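Local coordinates for guanylate kinase (Coxiella burnetii, PDB 3TR0), which probably catalyses the transfer of a phosphate group from ATP to GMP, giving GDP and ADP, and so takes part in the recycling of GMP, at residues Val28-Glu33 with Asn179-Ile184; Gly108-Arg113 with Met158-Glu163; Val168-Asp171 with Gln175-Gln178. All coordinates share one frame; numbering follows the deposited sequence. Where two conformers were deposited one is given.

Interaction 1. Residues Val28-Glu33 with Asn179-Ile184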
ATOM      1  N   VAL A  28      -4.219  12.891  10.203  1.00 26.26           N
ATOM      2  CA  VAL A  28      -3.947  12.502  11.586  1.00 22.90           C
ATOM      3  C   VAL A  28      -5.215  12.456  12.425  1.00 25.97           C
ATOM      4  O   VAL A  28      -5.248  11.815  13.475  1.00 30.32           O
ATOM      5  CB  VAL A  28      -2.904  13.414  12.254  1.00 36.24           C
ATOM      6  CG1 VAL A  28      -1.602  13.360  11.484  1.00 32.69           C
ATOM      7  CG2 VAL A  28      -3.418  14.837  12.349  1.00 32.00           C
ATOM      8  N   LYS A  29      -6.261  13.132  11.961  1.00 32.61           N
ATOM      9  CA  LYS A  29      -7.549  13.097  12.646  1.00 34.03           C
ATOM     10  C   LYS A  29      -8.304  11.815  12.324  1.00 37.26           C
ATOM     11  O   LYS A  29      -9.105  11.336  13.126  1.00 41.32           O
ATOM     12  CB  LYS A  29      -8.395  14.318  12.270  1.00 35.83           C
ATOM     13  CG  LYS A  29      -8.340  15.438  13.291  1.00 49.96           C
ATOM     14  CD  LYS A  29      -6.919  15.655  13.776  1.00 64.07           C
ATOM     15  CE  LYS A  29      -6.877  16.554  14.999  1.00 70.45           C
ATOM     16  NZ  LYS A  29      -5.509  16.617  15.583  1.00 71.44           N
ATOM     17  N   ALA A  30      -8.035  11.259  11.149  1.00 29.14           N
ATOM     18  CA  ALA A  30      -8.736  10.069  10.679  1.00 32.06           C
ATOM     19  C   ALA A  30      -8.076   8.769  11.134  1.00 38.06           C
ATOM     20  O   ALA A  30      -8.735   7.733  11.234  1.00 41.21           O
ATOM     21  CB  ALA A  30      -8.851  10.099   9.166  1.00 32.64           C
ATOM     22  N   LEU A  31      -6.775   8.824  11.407  1.00 26.43           N
ATOM     23  CA  LEU A  31      -6.018   7.636  11.784  1.00 26.15           C
ATOM     24  C   LEU A  31      -5.511   7.700  13.214  1.00 30.86           C
ATOM     25  O   LEU A  31      -5.252   8.777  13.747  1.00 36.25           O
ATOM     26  CB  LEU A  31      -4.821   7.444  10.850  1.00 36.02           C
ATOM     27  CG  LEU A  31      -5.069   6.889   9.450  1.00 29.90           C
ATOM     28  CD1 LEU A  31      -3.767   6.878   8.664  1.00 30.20           C
ATOM     29  CD2 LEU A  31      -5.666   5.495   9.530  1.00 32.85           C
ATOM     30  N   ALA A  32      -5.357   6.532  13.827  1.00 25.87           N
ATOM     31  CA  ALA A  32      -4.765   6.443  15.153  1.00 30.56           C
ATOM     32  C   ALA A  32      -3.286   6.087  15.042  1.00 26.37           C
ATOM     33  O   ALA A  32      -2.831   5.607  14.003  1.00 30.88           O
ATOM     34  CB  ALA A  32      -5.501   5.404  15.990  1.00 31.63           C
ATOM     35  N   GLU A  33      -2.545   6.336  16.117  1.00 23.65           N
ATOM     36  CA  GLU A  33      -1.154   5.910  16.237  1.00 20.47           C
ATOM     37  C   GLU A  33      -0.243   6.502  15.164  1.00 25.39           C
ATOM     38  O   GLU A  33       0.669   5.839  14.670  1.00 19.38           O
ATOM     39  CB  GLU A  33      -1.062   4.381  16.244  1.00 31.68           C
ATOM     40  CG  GLU A  33      -1.834   3.734  17.384  1.00 42.83           C
ATOM     41  CD  GLU A  33      -1.733   2.220  17.376  1.00 61.51           C
ATOM     42  OE1 GLU A  33      -0.976   1.671  18.205  1.00 67.52           O
ATOM     43  OE2 GLU A  33      -2.412   1.579  16.545  1.00 62.44           O
ATOM     44  N   ASN A 179      -7.036   8.627   0.004  1.00 20.83           N
ATOM     45  CA  ASN A 179      -5.903   7.974  -0.644  1.00 12.58           C
ATOM     46  C   ASN A 179      -4.684   7.894   0.265  1.00 12.51           C
ATOM     47  O   ASN A 179      -3.976   6.886   0.281  1.00 15.53           O
ATOM     48  CB  ASN A 179      -5.561   8.653  -1.968  1.00 14.15           C
ATOM     49  CG  ASN A 179      -6.546   8.298  -3.059  1.00 19.77           C
ATOM     50  OD1 ASN A 179      -7.117   7.207  -3.057  1.00 20.55           O
ATOM     51  ND2 ASN A 179      -6.757   9.213  -3.993  1.00 18.62           N
ATOM     52  N   LEU A 180      -4.442   8.954   1.025  1.00 15.52           N
ATOM     53  CA  LEU A 180      -3.383   8.927   2.024  1.00 16.34           C
ATOM     54  C   LEU A 180      -3.657   7.821   3.047  1.00 15.66           C
ATOM     55  O   LEU A 180      -2.745   7.111   3.474  1.00 14.24           O
ATOM     56  CB  LEU A 180      -3.252  10.294   2.704  1.00 12.20           C
ATOM     57  CG  LEU A 180      -2.827  11.431   1.765  1.00 15.20           C
ATOM     58  CD1 LEU A 180      -2.874  12.800   2.453  1.00 17.13           C
ATOM     59  CD2 LEU A 180      -1.436  11.157   1.222  1.00 18.45           C
ATOM     60  N   ILE A 181      -4.921   7.662   3.422  1.00 15.73           N
ATOM     61  CA  ILE A 181      -5.303   6.620   4.374  1.00 16.54           C
ATOM     62  C   ILE A 181      -5.033   5.223   3.812  1.00 15.84           C
ATOM     63  O   ILE A 181      -4.538   4.354   4.522  1.00 17.01           O
ATOM     64  CB  ILE A 181      -6.784   6.749   4.790  1.00 17.52           C
ATOM     65  CG1 ILE A 181      -6.993   8.028   5.605  1.00 20.84           C
ATOM     66  CG2 ILE A 181      -7.229   5.528   5.588  1.00 17.10           C
ATOM     67  CD1 ILE A 181      -8.443   8.338   5.888  1.00 21.77           C
ATOM     68  N   HIS A 182      -5.347   5.010   2.536  1.00 12.61           N
ATOM     69  CA  HIS A 182      -5.032   3.735   1.891  1.00 16.22           C
ATOM     70  C   HIS A 182      -3.545   3.424   2.010  1.00 11.71           C
ATOM     71  O   HIS A 182      -3.160   2.298   2.315  1.00 14.85           O
ATOM     72  CB  HIS A 182      -5.419   3.742   0.402  1.00 14.84           C
ATOM     73  CG  HIS A 182      -6.896   3.678   0.151  1.00 16.61           C
ATOM     74  ND1 HIS A 182      -7.748   2.898   0.901  1.00 18.78           N
ATOM     75  CD2 HIS A 182      -7.670   4.297  -0.774  1.00 24.11           C
ATOM     76  CE1 HIS A 182      -8.982   3.039   0.452  1.00 24.85           C
ATOM     77  NE2 HIS A 182      -8.963   3.881  -0.564  1.00 22.14           N
ATOM     78  N   ILE A 183      -2.711   4.425   1.746  1.00 14.34           N
ATOM     79  CA  ILE A 183      -1.269   4.218   1.683  1.00 12.50           C
ATOM     80  C   ILE A 183      -0.690   3.838   3.046  1.00 15.10           C
ATOM     81  O   ILE A 183       0.103   2.905   3.154  1.00 13.95           O
ATOM     82  CB  ILE A 183      -0.547   5.449   1.103  1.00 13.22           C
ATOM     83  CG1 ILE A 183      -0.884   5.600  -0.387  1.00 13.61           C
ATOM     84  CG2 ILE A 183       0.959   5.332   1.304  1.00 15.91           C
ATOM     85  CD1 ILE A 183      -0.616   6.993  -0.950  1.00 14.53           C
ATOM     86  N   ILE A 184      -1.082   4.566   4.085  0.66 15.22           N
ATOM     87  CA  ILE A 184      -0.609   4.258   5.429  0.66 14.96           C
ATOM     88  C   ILE A 184      -1.199   2.944   5.931  0.66 16.35           C
ATOM     89  O   ILE A 184      -0.506   2.139   6.552  0.66 15.58           O
ATOM     90  CB  ILE A 184      -0.922   5.398   6.414  0.66 17.60           C
ATOM     91  CG1 ILE A 184      -0.048   6.608   6.086  0.66 14.43           C
ATOM     92  CG2 ILE A 184      -0.689   4.940   7.855  0.66 17.62           C
ATOM     93  CD1 ILE A 184      -0.502   7.896   6.727  0.66 20.08           C
TER

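Interaction 2. Residues Gly108-Arg113 with Met158-Glu163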
ATOM      1  N   GLY A 108      15.082  17.006   2.048  1.00 19.64           N
ATOM      2  CA  GLY A 108      14.909  16.286   3.295  1.00 17.14           C
ATOM      3  C   GLY A 108      14.533  14.836   3.050  1.00 20.61           C
ATOM      4  O   GLY A 108      14.998  13.934   3.752  1.00 20.93           O
ATOM      5  N   ALA A 109      13.691  14.610   2.046  1.00 18.77           N
ATOM      6  CA  ALA A 109      13.269  13.257   1.693  1.00 21.24           C
ATOM      7  C   ALA A 109      14.468  12.372   1.370  1.00 21.24           C
ATOM      8  O   ALA A 109      14.567  11.247   1.859  1.00 21.41           O
ATOM      9  CB  ALA A 109      12.304  13.292   0.518  1.00 23.54           C
ATOM     10  N   ARG A 110      15.380  12.882   0.543  1.00 25.96           N
ATOM     11  CA  ARG A 110      16.590  12.137   0.199  1.00 25.95           C
ATOM     12  C   ARG A 110      17.371  11.731   1.448  1.00 24.89           C
ATOM     13  O   ARG A 110      17.886  10.616   1.528  1.00 32.02           O
ATOM     14  CB  ARG A 110      17.487  12.945  -0.750  1.00 22.64           C
ATOM     15  CG  ARG A 110      16.912  13.165  -2.144  1.00 25.48           C
ATOM     16  CD  ARG A 110      17.949  13.803  -3.067  1.00 19.73           C
ATOM     17  NE  ARG A 110      17.489  13.928  -4.446  1.00 27.50           N
ATOM     18  CZ  ARG A 110      18.265  14.299  -5.459  1.00 31.85           C
ATOM     19  NH1 ARG A 110      19.543  14.582  -5.245  1.00 33.93           N
ATOM     20  NH2 ARG A 110      17.768  14.388  -6.687  1.00 33.96           N
ATOM     21  N   GLN A 111      17.455  12.633   2.422  1.00 27.24           N
ATOM     22  CA  GLN A 111      18.186  12.356   3.657  1.00 24.91           C
ATOM     23  C   GLN A 111      17.521  11.248   4.462  1.00 31.57           C
ATOM     24  O   GLN A 111      18.185  10.328   4.942  1.00 29.86           O
ATOM     25  CB  GLN A 111      18.295  13.617   4.514  1.00 27.20           C
ATOM     26  CG  GLN A 111      19.163  14.703   3.911  1.00 28.22           C
ATOM     27  CD  GLN A 111      19.093  15.992   4.697  1.00 31.01           C
ATOM     28  OE1 GLN A 111      19.360  16.013   5.900  1.00 25.56           O
ATOM     29  NE2 GLN A 111      18.719  17.072   4.026  1.00 30.82           N
ATOM     30  N   ILE A 112      16.204  11.343   4.608  1.00 25.64           N
ATOM     31  CA  ILE A 112      15.452  10.357   5.374  1.00 23.92           C
ATOM     32  C   ILE A 112      15.527   8.966   4.739  1.00 22.48           C
ATOM     33  O   ILE A 112      15.696   7.967   5.439  1.00 24.19           O
ATOM     34  CB  ILE A 112      13.983  10.782   5.543  1.00 21.07           C
ATOM     35  CG1 ILE A 112      13.898  12.099   6.315  1.00 18.23           C
ATOM     36  CG2 ILE A 112      13.199   9.700   6.267  1.00 19.50           C
ATOM     37  CD1 ILE A 112      14.442  12.010   7.729  1.00 19.25           C
ATOM     38  N   ARG A 113      15.408   8.901   3.415  1.00 21.51           N
ATOM     39  CA  ARG A 113      15.493   7.617   2.714  1.00 24.25           C
ATOM     40  C   ARG A 113      16.815   6.909   2.989  1.00 37.07           C
ATOM     41  O   ARG A 113      16.854   5.690   3.150  1.00 29.89           O
ATOM     42  CB  ARG A 113      15.293   7.783   1.206  1.00 25.43           C
ATOM     43  CG  ARG A 113      13.873   8.116   0.802  1.00 26.86           C
ATOM     44  CD  ARG A 113      13.678   8.045  -0.708  1.00 25.73           C
ATOM     45  NE  ARG A 113      12.487   8.785  -1.108  1.00 21.09           N
ATOM     46  CZ  ARG A 113      12.510  10.012  -1.613  1.00 25.24           C
ATOM     47  NH1 ARG A 113      13.671  10.627  -1.807  1.00 22.57           N
ATOM     48  NH2 ARG A 113      11.377  10.621  -1.936  1.00 19.20           N
HETATM   49  N   MSE A 158       8.491  19.892  -8.131  1.00 24.73           N
HETATM   50  CA  MSE A 158       7.688  18.869  -8.800  1.00 21.51           C
HETATM   51  C   MSE A 158       8.502  17.980  -9.739  1.00 24.19           C
HETATM   52  O   MSE A 158       8.145  16.828  -9.967  1.00 25.10           O
HETATM   53  CB  MSE A 158       6.498  19.497  -9.528  1.00 24.33           C
HETATM   54  CG  MSE A 158       5.259  19.605  -8.655  1.00 25.76           C
HETATM   55 SE   MSE A 158       3.778  20.478  -9.548  1.00 36.24          SE
HETATM   56  CE  MSE A 158       4.611  22.209  -9.880  1.00157.71           C
ATOM     57  N   ALA A 159       9.599  18.508 -10.270  1.00 25.41           N
ATOM     58  CA  ALA A 159      10.476  17.715 -11.124  1.00 30.13           C
ATOM     59  C   ALA A 159      11.091  16.547 -10.356  1.00 31.82           C
ATOM     60  O   ALA A 159      11.605  15.603 -10.956  1.00 32.57           O
ATOM     61  CB  ALA A 159      11.565  18.587 -11.721  1.00 36.34           C
ATOM     62  N   HIS A 160      11.033  16.612  -9.029  1.00 20.20           N
ATOM     63  CA  HIS A 160      11.590  15.554  -8.184  1.00 22.33           C
ATOM     64  C   HIS A 160      10.586  14.456  -7.836  1.00 18.78           C
ATOM     65  O   HIS A 160      10.883  13.587  -7.013  1.00 19.90           O
ATOM     66  CB  HIS A 160      12.166  16.138  -6.889  1.00 21.38           C
ATOM     67  CG  HIS A 160      13.411  16.945  -7.092  1.00 21.07           C
ATOM     68  ND1 HIS A 160      14.664  16.377  -7.142  1.00 26.29           N
ATOM     69  CD2 HIS A 160      13.593  18.276  -7.261  1.00 23.65           C
ATOM     70  CE1 HIS A 160      15.569  17.322  -7.331  1.00 24.02           C
ATOM     71  NE2 HIS A 160      14.944  18.484  -7.410  1.00 22.48           N
ATOM     72  N   TYR A 161       9.410  14.485  -8.455  1.00 18.36           N
ATOM     73  CA  TYR A 161       8.348  13.542  -8.097  1.00 18.03           C
ATOM     74  C   TYR A 161       8.757  12.090  -8.335  1.00 22.94           C
ATOM     75  O   TYR A 161       8.205  11.179  -7.725  1.00 19.96           O
ATOM     76  CB  TYR A 161       7.062  13.842  -8.867  1.00 17.76           C
ATOM     77  CG  TYR A 161       7.071  13.314 -10.290  1.00 16.20           C
ATOM     78  CD1 TYR A 161       7.521  14.103 -11.337  1.00 23.97           C
ATOM     79  CD2 TYR A 161       6.646  12.020 -10.578  1.00 23.14           C
ATOM     80  CE1 TYR A 161       7.539  13.626 -12.636  1.00 23.09           C
ATOM     81  CE2 TYR A 161       6.663  11.533 -11.879  1.00 23.74           C
ATOM     82  CZ  TYR A 161       7.113  12.345 -12.901  1.00 20.68           C
ATOM     83  OH  TYR A 161       7.136  11.886 -14.201  1.00 24.34           O
ATOM     84  N   LYS A 162       9.725  11.884  -9.223  1.00 24.42           N
ATOM     85  CA  LYS A 162      10.181  10.538  -9.570  1.00 26.06           C
ATOM     86  C   LYS A 162      10.907   9.827  -8.431  1.00 28.07           C
ATOM     87  O   LYS A 162      11.159   8.626  -8.504  1.00 31.37           O
ATOM     88  CB  LYS A 162      11.094  10.584 -10.793  1.00 36.91           C
ATOM     89  CG  LYS A 162      10.403  11.013 -12.071  1.00 36.07           C
ATOM     90  CD  LYS A 162      11.410  11.167 -13.196  1.00 36.63           C
ATOM     91  CE  LYS A 162      10.734  11.586 -14.485  1.00 29.62           C
ATOM     92  NZ  LYS A 162       9.828  10.525 -15.005  1.00 28.40           N
ATOM     93  N   GLU A 163      11.253  10.571  -7.389  1.00 20.80           N
ATOM     94  CA  GLU A 163      11.982  10.009  -6.261  1.00 19.30           C
ATOM     95  C   GLU A 163      11.037   9.441  -5.203  1.00 22.62           C
ATOM     96  O   GLU A 163      11.476   8.883  -4.196  1.00 23.33           O
ATOM     97  CB  GLU A 163      12.902  11.074  -5.656  1.00 25.18           C
ATOM     98  CG  GLU A 163      13.923  11.596  -6.659  1.00 24.74           C
ATOM     99  CD  GLU A 163      14.644  12.839  -6.196  1.00 27.89           C
ATOM    100  OE1 GLU A 163      14.702  13.087  -4.973  1.00 27.09           O
ATOM    101  OE2 GLU A 163      15.157  13.576  -7.064  1.00 31.91           O
TER
HETATM  102  O   HOH W   1      13.364  13.347  -2.603  1.00 21.65           O

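Interaction 3. Residues Val168-Asp171 with Gln175-Gln178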
ATOM      1  N   VAL A 168      -0.182  11.382  -5.226  1.00 12.26           N
ATOM      2  CA  VAL A 168      -1.589  11.629  -4.927  1.00 13.38           C
ATOM      3  C   VAL A 168      -1.990  13.016  -5.411  1.00 19.46           C
ATOM      4  O   VAL A 168      -1.306  13.986  -5.114  1.00 16.96           O
ATOM      5  CB  VAL A 168      -1.876  11.536  -3.422  1.00 16.30           C
ATOM      6  CG1 VAL A 168      -3.329  11.868  -3.148  1.00 16.36           C
ATOM      7  CG2 VAL A 168      -1.536  10.146  -2.896  1.00 14.08           C
ATOM      8  N   VAL A 169      -3.089  13.108  -6.159  1.00 16.83           N
ATOM      9  CA  VAL A 169      -3.542  14.397  -6.681  1.00 16.41           C
ATOM     10  C   VAL A 169      -4.541  15.040  -5.729  1.00 16.76           C
ATOM     11  O   VAL A 169      -5.524  14.411  -5.344  1.00 21.41           O
ATOM     12  CB  VAL A 169      -4.197  14.265  -8.079  1.00 18.81           C
ATOM     13  CG1 VAL A 169      -4.545  15.653  -8.646  1.00 19.99           C
ATOM     14  CG2 VAL A 169      -3.281  13.528  -9.029  1.00 23.78           C
ATOM     15  N   ASN A 170      -4.288  16.289  -5.344  1.00 14.73           N
ATOM     16  CA  ASN A 170      -5.215  17.000  -4.476  1.00 17.83           C
ATOM     17  C   ASN A 170      -6.226  17.813  -5.271  1.00 19.48           C
ATOM     18  O   ASN A 170      -6.166  19.043  -5.292  1.00 21.76           O
ATOM     19  CB  ASN A 170      -4.477  17.911  -3.494  1.00 17.15           C
ATOM     20  CG  ASN A 170      -5.415  18.568  -2.500  1.00 18.26           C
ATOM     21  OD1 ASN A 170      -6.562  18.150  -2.349  1.00 21.44           O
ATOM     22  ND2 ASN A 170      -4.930  19.592  -1.811  1.00 21.58           N
ATOM     23  N   ASP A 171      -7.149  17.116  -5.927  1.00 20.96           N
ATOM     24  CA  ASP A 171      -8.201  17.764  -6.697  1.00 26.21           C
ATOM     25  C   ASP A 171      -9.518  17.738  -5.931  1.00 30.43           C
ATOM     26  O   ASP A 171     -10.381  18.595  -6.123  1.00 36.20           O
ATOM     27  CB  ASP A 171      -8.351  17.108  -8.075  1.00 25.94           C
ATOM     28  CG  ASP A 171      -8.661  15.621  -7.991  1.00 38.48           C
ATOM     29  OD1 ASP A 171      -8.475  15.016  -6.912  1.00 33.40           O
ATOM     30  OD2 ASP A 171      -9.084  15.053  -9.020  1.00 35.22           O
ATOM     31  N   GLN A 175     -11.183  12.864  -1.169  1.00 20.62           N
ATOM     32  CA  GLN A 175     -10.612  11.743  -1.911  1.00 18.80           C
ATOM     33  C   GLN A 175      -9.107  11.638  -1.685  1.00 16.27           C
ATOM     34  O   GLN A 175      -8.568  10.538  -1.533  1.00 16.13           O
ATOM     35  CB  GLN A 175     -10.938  11.877  -3.401  1.00 19.28           C
ATOM     36  CG  GLN A 175     -12.431  11.829  -3.677  1.00 25.50           C
ATOM     37  CD  GLN A 175     -12.803  12.482  -4.989  1.00 37.06           C
ATOM     38  OE1 GLN A 175     -11.961  12.651  -5.870  1.00 42.74           O
ATOM     39  NE2 GLN A 175     -14.069  12.863  -5.123  1.00 38.01           N
ATOM     40  N   ALA A 176      -8.436  12.785  -1.651  1.00 18.01           N
ATOM     41  CA  ALA A 176      -6.999  12.820  -1.408  1.00 18.95           C
ATOM     42  C   ALA A 176      -6.665  12.302  -0.011  1.00 19.86           C
ATOM     43  O   ALA A 176      -5.726  11.526   0.165  1.00 14.71           O
ATOM     44  CB  ALA A 176      -6.464  14.232  -1.593  1.00 24.95           C
ATOM     45  N   VAL A 177      -7.432  12.737   0.986  1.00 18.39           N
ATOM     46  CA  VAL A 177      -7.261  12.219   2.342  1.00 15.34           C
ATOM     47  C   VAL A 177      -7.464  10.707   2.348  1.00 17.17           C
ATOM     48  O   VAL A 177      -6.654   9.968   2.907  1.00 20.28           O
ATOM     49  CB  VAL A 177      -8.238  12.871   3.335  1.00 17.88           C
ATOM     50  CG1 VAL A 177      -8.123  12.213   4.707  1.00 24.90           C
ATOM     51  CG2 VAL A 177      -7.971  14.370   3.434  1.00 20.66           C
ATOM     52  N   GLN A 178      -8.541  10.243   1.720  1.00 16.68           N
ATOM     53  CA  GLN A 178      -8.813   8.806   1.668  1.00 14.58           C
ATOM     54  C   GLN A 178      -7.672   8.030   1.004  1.00 20.81           C
ATOM     55  O   GLN A 178      -7.376   6.905   1.388  1.00 17.17           O
ATOM     56  CB  GLN A 178     -10.133   8.512   0.953  1.00 20.57           C
ATOM     57  CG  GLN A 178     -10.456   7.026   0.854  1.00 30.67           C
ATOM     58  CD  GLN A 178     -10.643   6.374   2.216  1.00 41.11           C
ATOM     59  OE1 GLN A 178     -11.648   6.600   2.892  1.00 42.35           O
ATOM     60  NE2 GLN A 178      -9.669   5.562   2.627  1.00 28.37           N
TER
HETATM   61  O   HOH W   2      -9.088  12.352  -6.378  1.00 33.70           O

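Interaction 1. Residues Val28-Glu33 with Asn179-Ile184
Ala30, at the end of helix 20-30, sets its methyl against the far end of Ile181, with Ala30 CB 3.7 Å from Ile181 CD1. Ile181 reaches it with its longer branch: CG1 stands beside the backbone N and CD1 continues outward in an extended chain (chi2 172°), while the CG2 methyl is turned to the next residue along. That residue is Leu31, the first to leave helical geometry, and it brings the two backbones to their closest approach, 7.5 Å between Leu31 CA and Ile181 CA. Its forked tip divides the work. Leu31 CD2 rests loosely near Ile181 CG2 at 4.2 Å, and Leu31 CD1 lies against Ile184, one helical turn further on, 3.7 Å from Ile184 CG2 in the conformer described, one of two deposited for this residue. The one methyl Leu31 CD1 meets CB, CG2 and CD1 of Ile184. The contact is wholly apolar and joins two helices of the P-loop kinase fold: helix 20-30, whose first residues, Lys20 and Thr21, belong to the predicted ATP-binding P-loop, and the long helix 173-187 near the C-terminal end of the chain. Leu27, one turn before Leu31, extends the same seam by packing on Leu180, Ile181 and Ile184. Beyond Leu31 the chain turns towards the edge strand 34-36, and Ile34 of that strand meets Ile184 in its turn. On helix 173-187, Ile181 also packs on His182 of the second subunit, and the two copies of His182 are hydrogen-bonded to each other through their ND1 atoms.

Interaction 2. Residues Gly108-Arg113 with Met158-Glu163
Arg110 grips the carboxylate of Glu163 in a side-on, two-pronged salt bridge, one nitrogen to each oxygen. Arg110 NE donates to Glu163 OE1 at 3.0 Å, and Arg110 NH2 donates to Glu163 OE2 at 2.8 Å. Both bonds are nearly straight and leave in the guanidinium plane, yet they arrive from above the carboxylate plane, for the two flat groups are turned 46° apart. The arginine gets there by a fully extended chain, which carries its guanidinium from the side of helix 106-115 across to the loop before strand 166-169. Glu163 OE2 has a second donor: His160 ND1 lies 2.8 Å away and approaches from the other face of the carboxylate. Glu163 OE1 is bridged to Arg113 by a water, which donates to Glu163 OE1 at 2.7 Å and accepts from Arg113 NH1 at 2.9 Å. The guanidinium of Arg113 also lies with one face under the carbonyl of its partner, Arg113 CZ being 3.0 Å from Glu163 O, an approach from the wrong direction for hydrogen bonding.

A second shell fixes these groups. The ring of His160 stacks on Trp106, the first residue of helix 106-115, while Arg113 donates to Ser121 OG and makes a cation-pi contact with Phe164. Gly108, on the same helix, touches the bound GMP. Tyr161 OH hydrogen-bonds, and Lys162 NZ salt-bridges, to Glu195 of the second subunit. With one arginine paired to it, another nearby and a histidine N-H on its second oxygen, Glu163 is probably held ionised and fixed in rotation at this partly open surface.

Interaction 3. Residues Val168-Asp171 with Gln175-Gln178
Asn170, just past the end of strand 166-169, faces Ala176 on the first turns of helix 173-187. Its CB is 4.6 Å from Ala176 CB, not yet in close contact. At CG the side chain is directed away from the backbone N (chi1 -175°), which carries the amide alongside the helix. OD1 then comes within 4.0 Å of Ala176 CB, a van der Waals contact with the methyl. At the other corner of the amide ND2 turns away from the helix and donates to the carbonyl oxygen of Ala18, while the side chain also packs on Leu23 and Ile124. The residue thereby spans from the strand to the P-loop, whose residues, Ala18 among them, are predicted to bind ATP. This is a strand-to-helix connection in the P-loop fold: the outermost strand of the parallel sheet hands over, through a short loop, to a helix that packs back against it. Ala176 is the small residue at the close point of that turn, its CA 5.5 Å from Asn170 CA. The same methyl meets the backbone too, with Ala176 CB 3.9 Å from Val169 O, and deeper in the sheet Val168 CG1 lies 4.2 Å from Ala176 CB. Nearer the solvent the contact becomes polar. Asp171 OD1 and Gln175 OE1 are both acceptors, and one water donates a hydrogen to each, at 2.8 Å to Asp171 OD1 and 2.9 Å to Gln175 OE1. Gln175 N is bound by Asn172 OD1 from within the connecting loop, tying the first turns of the helix to the chain that leads into it.

In the fold
Interactions 1 and 3 share helix 173-187 and form one continuous patch: their centres are 12 Å apart, and Ile183 CD1 of interaction 1 lies 3.8 Å from Val168 CG2 of interaction 3. Interaction 2 stands apart, its centre about 21 Å from that of interaction 1 and 19 Å from that of interaction 3, with nearest atoms about 8 Å from the latter. It sits closest to the substrate, since Gly108 lines the GMP pocket, whereas the side chain of Asn170 in interaction 3 is about 13 Å from GMP but only about 4 Å from Gly19 of the predicted ATP site. All three are also reached by the second subunit.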